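Bartonella effector protein (Bep) substrate of VirB T4SS (Bartonella clarridgeiae, PDB 4YK2) is a secreted bacterial effector whose BID domain, the part described here, probably serves as the signal for translocation through the VirB type IV secretion system. Local coordinates at residues I47-Q52 / S82-A87. Sequence-based numbering, arbitrary orientation.
Sequences IVFGNQ and SFAKLA. With SO4 (sulfate ion), chain E.
The ring of Phe49 turns its edge to the backbone carbonyls of the loop 82-87. Lys85 O lies in the ring plane, 3.8 Å from Phe49 CD1. Ala84 O also sits near that plane, 3.6 Å from Phe49 CE1. CG is anti to the carbonyl carbon (chi1 -66°), which swings the ring to the loop, although CB itself points away from the loop. Ala84 CB touches Phe49 CD1, and Leu86 CD2 reaches Phe49 CE1 obliquely at 3.9 Å. One ring face is covered by Val48 CG1, which also packs on Leu86 CD2 at 3.8 Å.

Helix 21-49 of the BID four-helix bundle ends here, and Gly50 leaves it with a positive phi of 79°, which glycine adopts readily. Near this end, Val48 O accepts a nearly straight hydrogen bond from Ala87 N (2.8 Å, 175°), which ties the helix end to the loop leading into strand 90-91. Ala87 CB rests against Ile47 O at 3.5 Å. Beyond the pair, Val48 packs on Ile106 and Leu109 of helix 106-123, and Phe49 touches Leu76 of helix 69-78. Asn51 ND2 donates to a sulfate, probably from the crystallisation liquor, at O2 (3.0 Å).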
loop_
_atom_site.group_PDB
_atom_site.type_symbol
_atom_site.label_atom_id
_atom_site.label_comp_id
_atom_site.label_asym_id
_atom_site.label_seq_id
_atom_site.Cartn_x
_atom_site.Cartn_y
_atom_site.Cartn_z
ATOM N N ILE A 47 6.327 3.330 8.270
ATOM C CA ILE A 47 5.967 4.567 8.969
ATOM C C ILE A 47 4.607 4.463 9.658
ATOM O O ILE A 47 4.441 4.886 10.808
ATOM C CB ILE A 47 5.977 5.776 8.005
ATOM C CG1 ILE A 47 7.376 5.982 7.407
ATOM C CG2 ILE A 47 5.522 7.025 8.743
ATOM C CD1 ILE A 47 7.423 6.983 6.234
ATOM N N VAL A 48 3.626 3.913 8.951
ATOM C CA VAL A 48 2.265 3.837 9.473
ATOM C C VAL A 48 2.143 2.783 10.590
ATOM O O VAL A 48 1.530 3.041 11.623
ATOM C CB VAL A 48 1.259 3.545 8.331
ATOM C CG1 VAL A 48 -0.129 3.267 8.894
ATOM C CG2 VAL A 48 1.221 4.703 7.343
ATOM N N PHE A 49 2.734 1.607 10.381
ATOM C CA PHE A 49 2.516 0.466 11.272
ATOM C C PHE A 49 3.766 -0.010 11.998
ATOM O O PHE A 49 3.672 -0.814 12.922
ATOM C CB PHE A 49 1.937 -0.724 10.491
ATOM C CG PHE A 49 0.559 -0.483 9.938
ATOM C CD1 PHE A 49 -0.526 -0.312 10.792
ATOM C CD2 PHE A 49 0.341 -0.456 8.566
ATOM C CE1 PHE A 49 -1.805 -0.108 10.297
ATOM C CE2 PHE A 49 -0.940 -0.245 8.051
ATOM C CZ PHE A 49 -2.018 -0.070 8.917
ATOM N N GLY A 50 4.940 0.455 11.584
ATOM C CA GLY A 50 6.163 -0.040 12.195
ATOM C C GLY A 50 6.555 -1.402 11.651
ATOM O O GLY A 50 7.420 -2.062 12.209
ATOM N N ASN A 51 5.921 -1.824 10.560
ATOM C CA ASN A 51 6.232 -3.116 9.923
ATOM C C ASN A 51 6.049 -2.955 8.422
ATOM O O ASN A 51 4.934 -2.776 7.939
ATOM C CB ASN A 51 5.338 -4.244 10.469
ATOM C CG ASN A 51 5.684 -5.622 9.890
ATOM O OD1 ASN A 51 6.413 -5.748 8.902
ATOM N ND2 ASN A 51 5.167 -6.662 10.522
ATOM N N GLN A 52 7.147 -2.997 7.680
ATOM C CA GLN A 52 7.071 -2.692 6.255
ATOM C C GLN A 52 6.259 -3.745 5.490
ATOM O O GLN A 52 5.822 -3.497 4.367
ATOM C CB GLN A 52 8.477 -2.565 5.662
ATOM C CG GLN A 52 9.317 -3.801 5.704
ATOM C CD GLN A 52 10.756 -3.506 5.302
ATOM O OE1 GLN A 52 11.011 -2.704 4.395
ATOM N NE2 GLN A 52 11.697 -4.117 5.999
ATOM N N SER A 82 -7.786 -1.394 12.332
ATOM C CA SER A 82 -8.329 -2.722 12.020
ATOM C C SER A 82 -7.217 -3.669 11.586
ATOM O O SER A 82 -7.278 -4.865 11.849
ATOM C CB SER A 82 -9.378 -2.652 10.899
ATOM O OG SER A 82 -10.568 -2.045 11.362
ATOM N N PHE A 83 -6.203 -3.142 10.894
ATOM C CA PHE A 83 -5.130 -3.996 10.398
ATOM C C PHE A 83 -4.070 -4.261 11.473
ATOM O O PHE A 83 -3.597 -5.388 11.635
ATOM C CB PHE A 83 -4.485 -3.374 9.137
ATOM C CG PHE A 83 -5.432 -3.266 7.969
ATOM C CD1 PHE A 83 -5.918 -4.409 7.346
ATOM C CD2 PHE A 83 -5.831 -2.029 7.489
ATOM C CE1 PHE A 83 -6.799 -4.321 6.283
ATOM C CE2 PHE A 83 -6.697 -1.931 6.407
ATOM C CZ PHE A 83 -7.176 -3.074 5.798
ATOM N N ALA A 84 -3.689 -3.212 12.191
ATOM C CA ALA A 84 -2.703 -3.306 13.262
ATOM C C ALA A 84 -2.698 -1.983 13.997
ATOM O O ALA A 84 -3.178 -0.983 13.475
ATOM C CB ALA A 84 -1.309 -3.615 12.713
ATOM N N LYS A 85 -2.140 -1.971 15.203
ATOM C CA LYS A 85 -1.945 -0.720 15.931
ATOM C C LYS A 85 -1.036 0.215 15.128
ATOM O O LYS A 85 -0.068 -0.237 14.521
ATOM C CB LYS A 85 -1.338 -0.996 17.313
ATOM C CG LYS A 85 -1.152 0.248 18.156
ATOM C CD LYS A 85 -0.924 -0.106 19.613
ATOM C CE LYS A 85 0.542 -0.293 19.897
ATOM N NZ LYS A 85 1.270 0.994 19.733
ATOM N N LEU A 86 -1.349 1.505 15.106
ATOM C CA LEU A 86 -0.486 2.463 14.417
ATOM C C LEU A 86 0.834 2.621 15.164
ATOM O O LEU A 86 0.888 2.433 16.388
ATOM C CB LEU A 86 -1.171 3.821 14.290
ATOM C CG LEU A 86 -2.465 3.891 13.484
ATOM C CD1 LEU A 86 -2.968 5.323 13.451
ATOM C CD2 LEU A 86 -2.255 3.359 12.086
ATOM N N ALA A 87 1.891 2.961 14.436
ATOM C CA ALA A 87 3.185 3.234 15.056
ATOM C C ALA A 87 3.059 4.413 16.008
ATOM O O ALA A 87 2.153 5.231 15.869
ATOM C CB ALA A 87 4.242 3.514 14.001
HETATM S S SO4 E . 5.051 -7.114 14.326
HETATM O O1 SO4 E . 5.771 -5.845 14.400
HETATM O O2 SO4 E . 4.067 -7.053 13.247
HETATM O O3 SO4 E . 4.351 -7.344 15.583
HETATM O O4 SO4 E . 5.993 -8.209 14.093
HETATM O O HOH W 1 1.557 -2.177 14.587
#